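Local coordinates for virulence protein vsdE (Salmonella enterica, PDB 5LQ7) that acts as a cysteine hydrolase effector that suppresses host immune responses and influences bacterial virulence, at residues Ala62-Asn67 with Arg90-Ser95; Val77-Cys82 with Leu94-Thr99. The protein carries 5 engineered substitutions. All coordinates share one frame; numbering follows the deposited sequence. Where two conformers were deposited one is given.

Contact 1 of 2, residues Ala62-Asn67 with Arg90-Ser95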
loop_
_atom_site.group_PDB
_atom_site.type_symbol
_atom_site.label_atom_id
_atom_site.label_comp_id
_atom_site.label_asym_id
_atom_site.label_seq_id
_atom_site.Cartn_x
_atom_site.Cartn_y
_atom_site.Cartn_z
ATOM N N ALA A 62 -8.788 3.738 -2.827
ATOM C CA ALA A 62 -7.753 4.548 -2.182
ATOM C C ALA A 62 -8.380 5.532 -1.211
ATOM O O ALA A 62 -7.819 5.833 -0.157
ATOM C CB ALA A 62 -6.871 5.253 -3.216
ATOM N N ARG A 63 -9.551 6.064 -1.582
ATOM C CA ARG A 63 -10.263 6.994 -0.706
ATOM C C ARG A 63 -10.737 6.314 0.559
ATOM O O ARG A 63 -10.674 6.876 1.645
ATOM C CB ARG A 63 -11.436 7.647 -1.429
ATOM C CG ARG A 63 -11.002 8.731 -2.407
ATOM C CD ARG A 63 -12.163 9.138 -3.329
ATOM N NE ARG A 63 -11.715 10.164 -4.299
ATOM C CZ ARG A 63 -12.444 10.601 -5.321
ATOM N NH1 ARG A 63 -13.652 10.088 -5.556
ATOM N NH2 ARG A 63 -11.954 11.525 -6.135
ATOM N N TYR A 64 -11.168 5.080 0.433
ATOM C CA TYR A 64 -11.661 4.306 1.566
ATOM C C TYR A 64 -10.593 4.056 2.633
ATOM O O TYR A 64 -10.851 4.209 3.815
ATOM C CB TYR A 64 -12.224 2.952 1.103
ATOM C CG TYR A 64 -12.764 2.135 2.252
ATOM C CD1 TYR A 64 -14.085 2.322 2.704
ATOM C CD2 TYR A 64 -11.974 1.220 2.935
ATOM C CE1 TYR A 64 -14.589 1.587 3.777
ATOM C CE2 TYR A 64 -12.456 0.519 4.034
ATOM C CZ TYR A 64 -13.774 0.711 4.440
ATOM O OH TYR A 64 -14.270 -0.018 5.504
ATOM N N VAL A 65 -9.403 3.646 2.222
ATOM C CA VAL A 65 -8.393 3.282 3.211
ATOM C C VAL A 65 -7.927 4.449 4.057
ATOM O O VAL A 65 -7.469 4.289 5.192
ATOM C CB VAL A 65 -7.166 2.567 2.561
ATOM C CG1 VAL A 65 -7.588 1.316 1.898
ATOM C CG2 VAL A 65 -6.394 3.492 1.652
ATOM N N ASN A 66 -7.952 5.645 3.472
ATOM C CA ASN A 66 -7.451 6.797 4.172
ATOM C C ASN A 66 -8.657 7.462 4.837
ATOM O O ASN A 66 -9.339 8.251 4.214
ATOM C CB ASN A 66 -6.704 7.753 3.244
ATOM C CG ASN A 66 -5.976 8.861 3.992
ATOM O OD1 ASN A 66 -6.301 9.173 5.148
ATOM N ND2 ASN A 66 -4.929 9.424 3.363
ATOM N N ASN A 67 -8.848 7.119 6.102
ATOM C CA ASN A 67 -9.960 7.667 6.905
ATOM C C ASN A 67 -9.381 8.539 8.005
ATOM O O ASN A 67 -9.920 8.588 9.124
ATOM C CB ASN A 67 -10.779 6.513 7.475
ATOM C CG ASN A 67 -12.076 6.971 8.078
ATOM O OD1 ASN A 67 -12.675 7.945 7.629
ATOM N ND2 ASN A 67 -12.513 6.278 9.081
ATOM N N ARG A 90 -10.832 -7.779 -3.020
ATOM C CA ARG A 90 -11.822 -7.033 -3.764
ATOM C C ARG A 90 -12.903 -6.444 -2.907
ATOM O O ARG A 90 -14.105 -6.428 -3.283
ATOM C CB ARG A 90 -12.418 -7.925 -4.892
ATOM C CG ARG A 90 -11.427 -8.283 -5.972
ATOM C CD ARG A 90 -11.047 -7.049 -6.774
ATOM N NE ARG A 90 -10.426 -7.364 -8.045
ATOM C CZ ARG A 90 -9.121 -7.502 -8.245
ATOM N NH1 ARG A 90 -8.251 -7.427 -7.237
ATOM N NH2 ARG A 90 -8.668 -7.719 -9.456
ATOM N N GLN A 91 -12.517 -5.905 -1.751
ATOM C CA GLN A 91 -13.464 -5.333 -0.818
ATOM C C GLN A 91 -12.834 -4.275 0.073
ATOM O O GLN A 91 -11.653 -4.389 0.442
ATOM C CB GLN A 91 -14.104 -6.431 0.082
ATOM C CG GLN A 91 -15.265 -5.912 0.912
ATOM C CD GLN A 91 -16.389 -5.209 0.077
ATOM O OE1 GLN A 91 -16.303 -4.021 -0.301
ATOM N NE2 GLN A 91 -17.439 -5.971 -0.244
ATOM N N ASP A 92 -13.630 -3.293 0.435
ATOM C CA ASP A 92 -13.229 -2.238 1.359
ATOM C C ASP A 92 -13.342 -2.785 2.768
ATOM O O ASP A 92 -14.382 -2.681 3.383
ATOM C CB ASP A 92 -14.106 -1.004 1.163
ATOM C CG ASP A 92 -13.840 -0.260 -0.149
ATOM O OD1 ASP A 92 -12.705 -0.271 -0.638
ATOM O OD2 ASP A 92 -14.770 0.392 -0.680
ATOM N N ILE A 93 -12.273 -3.407 3.260
ATOM C CA ILE A 93 -12.261 -4.025 4.592
ATOM C C ILE A 93 -11.461 -3.190 5.593
ATOM O O ILE A 93 -11.982 -2.806 6.620
ATOM C CB ILE A 93 -11.737 -5.451 4.542
ATOM C CG1 ILE A 93 -12.625 -6.288 3.605
ATOM C CG2 ILE A 93 -11.627 -6.050 5.944
ATOM C CD1 ILE A 93 -12.134 -7.669 3.366
ATOM N N LEU A 94 -10.182 -2.993 5.297
ATOM C CA LEU A 94 -9.273 -2.242 6.193
ATOM C C LEU A 94 -9.187 -0.757 5.866
ATOM O O LEU A 94 -9.198 -0.332 4.701
ATOM C CB LEU A 94 -7.885 -2.860 6.085
ATOM C CG LEU A 94 -7.718 -4.338 6.372
ATOM C CD1 LEU A 94 -6.242 -4.756 6.270
ATOM C CD2 LEU A 94 -8.273 -4.676 7.743
ATOM N N SER A 95 -9.129 0.063 6.902
ATOM C CA SER A 95 -8.910 1.467 6.722
ATOM C C SER A 95 -8.149 1.977 7.936
ATOM O O SER A 95 -8.048 1.270 8.959
ATOM C CB SER A 95 -10.213 2.230 6.542
ATOM O OG SER A 95 -11.033 2.079 7.674
HETATM O O HOH W 1 -12.563 -0.218 7.701
HETATM O O HOH W 2 -10.845 3.831 9.928
#

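Contact 2 of 2, residues Val77-Cys82 with Leu94-Thr99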
loop_
_atom_site.group_PDB
_atom_site.type_symbol
_atom_site.label_atom_id
_atom_site.label_comp_id
_atom_site.label_asym_id
_atom_site.label_seq_id
_atom_site.Cartn_x
_atom_site.Cartn_y
_atom_site.Cartn_z
ATOM N N VAL A 77 3.090 3.407 5.177
ATOM C CA VAL A 77 3.345 1.980 5.265
ATOM C C VAL A 77 2.056 1.244 5.607
ATOM O O VAL A 77 1.757 0.183 5.020
ATOM C CB VAL A 77 4.399 1.645 6.327
ATOM C CG1 VAL A 77 4.615 0.106 6.355
ATOM C CG2 VAL A 77 5.707 2.325 5.990
ATOM N N LEU A 78 1.292 1.800 6.521
ATOM C CA LEU A 78 0.047 1.177 6.938
ATOM C C LEU A 78 -1.042 1.345 5.863
ATOM O O LEU A 78 -1.734 0.365 5.512
ATOM C CB LEU A 78 -0.432 1.735 8.252
ATOM C CG LEU A 78 -1.708 1.107 8.845
ATOM C CD1 LEU A 78 -1.559 -0.425 8.949
ATOM C CD2 LEU A 78 -2.033 1.778 10.160
ATOM N N LEU A 79 -1.153 2.535 5.299
ATOM C CA LEU A 79 -2.131 2.783 4.239
ATOM C C LEU A 79 -1.962 1.855 3.046
ATOM O O LEU A 79 -2.924 1.289 2.525
ATOM C CB LEU A 79 -2.116 4.215 3.810
ATOM C CG LEU A 79 -2.587 5.258 4.791
ATOM C CD1 LEU A 79 -2.159 6.631 4.347
ATOM C CD2 LEU A 79 -4.112 5.207 4.998
ATOM N N SER A 80 -0.715 1.735 2.585
ATOM C CA SER A 80 -0.430 0.930 1.415
ATOM C C SER A 80 -0.713 -0.534 1.657
ATOM O O SER A 80 -1.161 -1.263 0.720
ATOM C CB SER A 80 1.018 1.107 0.968
ATOM O OG SER A 80 1.296 2.444 0.663
ATOM N N ALA A 81 -0.437 -1.014 2.864
ATOM C CA ALA A 81 -0.707 -2.431 3.205
ATOM C C ALA A 81 -2.210 -2.676 3.252
ATOM O O ALA A 81 -2.691 -3.687 2.695
ATOM C CB ALA A 81 -0.063 -2.836 4.495
ATOM N N CYS A 82 -2.956 -1.773 3.894
ATOM C CA CYS A 82 -4.410 -1.840 3.923
ATOM C C CYS A 82 -4.986 -1.889 2.523
ATOM O O CYS A 82 -5.871 -2.675 2.211
ATOM C CB CYS A 82 -5.038 -0.681 4.675
ATOM S SG CYS A 82 -4.753 -0.682 6.452
ATOM N N LEU A 94 -10.182 -2.993 5.297
ATOM C CA LEU A 94 -9.273 -2.242 6.193
ATOM C C LEU A 94 -9.187 -0.757 5.866
ATOM O O LEU A 94 -9.198 -0.332 4.701
ATOM C CB LEU A 94 -7.885 -2.860 6.085
ATOM C CG LEU A 94 -7.718 -4.338 6.372
ATOM C CD1 LEU A 94 -6.242 -4.756 6.270
ATOM C CD2 LEU A 94 -8.273 -4.676 7.743
ATOM N N SER A 95 -9.129 0.063 6.902
ATOM C CA SER A 95 -8.910 1.467 6.722
ATOM C C SER A 95 -8.149 1.977 7.936
ATOM O O SER A 95 -8.048 1.270 8.959
ATOM C CB SER A 95 -10.213 2.230 6.542
ATOM O OG SER A 95 -11.033 2.079 7.674
ATOM N N SER A 96 -7.584 3.161 7.790
ATOM C CA SER A 96 -6.781 3.761 8.860
ATOM C C SER A 96 -7.288 5.146 9.263
ATOM O O SER A 96 -7.595 5.962 8.438
ATOM C CB SER A 96 -5.321 3.863 8.439
ATOM O OG SER A 96 -4.612 4.638 9.414
ATOM N N LYS A 97 -7.314 5.370 10.580
ATOM C CA LYS A 97 -7.622 6.745 11.178
ATOM C C LYS A 97 -6.434 7.172 11.999
ATOM O O LYS A 97 -6.556 7.942 12.955
ATOM C CB LYS A 97 -8.903 6.647 12.010
ATOM C CG LYS A 97 -8.867 5.508 13.010
ATOM C CD LYS A 97 -10.116 5.409 13.868
ATOM C CE LYS A 97 -9.963 4.345 14.951
ATOM N NZ LYS A 97 -9.591 3.000 14.374
ATOM N N ASN A 98 -5.259 6.674 11.623
ATOM C CA ASN A 98 -3.996 6.911 12.338
ATOM C C ASN A 98 -3.675 8.398 12.638
ATOM O O ASN A 98 -3.592 9.228 11.730
ATOM C CB ASN A 98 -2.842 6.340 11.464
ATOM C CG ASN A 98 -1.536 6.180 12.217
ATOM O OD1 ASN A 98 -1.466 6.361 13.447
ATOM N ND2 ASN A 98 -0.471 5.817 11.475
ATOM N N THR A 99 -3.454 8.707 13.916
ATOM C CA THR A 99 -3.059 10.065 14.312
ATOM C C THR A 99 -1.577 10.138 14.652
ATOM O O THR A 99 -1.062 11.207 14.984
ATOM C CB THR A 99 -3.856 10.543 15.575
ATOM O OG1 THR A 99 -3.709 9.593 16.628
ATOM C CG2 THR A 99 -5.342 10.710 15.263
#

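Contact 1 of 2, residues Ala62-Asn67 with Arg90-Ser95
One face of the Tyr64 ring is covered by Asp92, whose CB stands 3.4 Å from the ring centroid. At only 4° off the ring normal, this is a CH-pi contact over the middle of the face. The Asp92 carboxylate continues the stack toward the ring's CB end, its plane 8° from the ring plane. At the ring edge lies Leu94 O, 3.4 Å from Tyr64 CE2 and near the ring plane, while Ser95 CB approaches obliquely. Because CG of Tyr64 is anti to its backbone N (chi1 -179°), the ring reaches out from the end of helix 55-65 and lies along the loop that leads into strand 94-96. That loop bends at Asp92, the centre of an inverse gamma turn, and begins at Arg90 with the Schellman motif that ends helix 76-89. Backbone oxygens of the helix also meet the strand, Tyr64 O lying 3.4 Å from Ser95 CB; from the side chain of Val65, CG1 packs 3.6 Å from Leu94 O. No direct hydrogen bond joins the two segments, but two waters do. The first donates to Tyr64 OH (2.8 Å) and to Ile93 O (2.9 Å) and also bonds Ser95 OG. The second accepts from Asn67 ND2 at 3.1 Å and meets the same Ser95 OG at 2.9 Å. Beyond the segments, Tyr64 OH is hydrogen-bonded to Glu42 OE1, and Asp92 OD2 to Tyr49 OH and to a PEG molecule probably left from crystallisation.

Contact 2 of 2, residues Val77-Cys82 with Leu94-Thr99
A helix lying almost antiparallel to a short strand defines this contact: the axes of helix 77-82 and strand 94-96 approach to 8.0 Å, with 161° between their N-to-C directions. The backbones are nearest at Cys82 and Leu94, then at Leu79 and Ser96, so the two elements run past each other in opposite senses. Leu94 and Ser96 direct their CB atoms toward the helix, whereas Ser95 between them turns its own away. At the first of these positions Cys82 lies alongside Leu94, its SG 3.8 Å and its CB 3.9 Å from Leu94 CB. The Cys82 sulfur is anti to the carbonyl carbon (chi1 -69°), which carries it back along its own helix to 3.3 Å from Leu78 O; the backbone N-H of Cys82 is hydrogen-bonded to that same oxygen. The chain belongs to a family of the papain-like clan CA, and helix 76-89 is consistent with the central helix of that fold; here it is backed by a strand paired with strand 39-41. Farther along, Ser96 is met by two leucine ends: Leu79 CD2 touches its CB at 3.9 Å, and Leu78 CD2 comes equally near its OG. The same oxygen accepts a hydrogen bond from Asn98 N (3.1 Å, N-H...O angle 161°). The bond forms an ST turn, which bends the chain just as it leaves the strand. All six touching residues are buried. Ala38 of helix 29-38 packs on both Leu78 and Ser96, Leu39 lies against Cys82, and Ile115 of helix 108-116 reaches Leu94.

Following the chain from the N terminus, helices 12-19 and 29-38 and strand 39-41 precede helix 55-65, which is followed by helix 76-89 and strand 94-96, where both contacts end. Contact 1 closes the longer loop, with 22 residues between its segments; contact 2 closes a shorter one of 11, whose helical segment falls within the first. They share Leu94 and Ser95, and their centres are 8 Å apart. Probable backbone hydrogen bonds connect them directly: Ser96 N to Val65 O at 2.8 Å and Asn67 N to Ser96 O at 2.9 Å. The strand therefore ties the end of one helix to the flank of the next, while Ser95 pairs with Ser40 of strand 39-41.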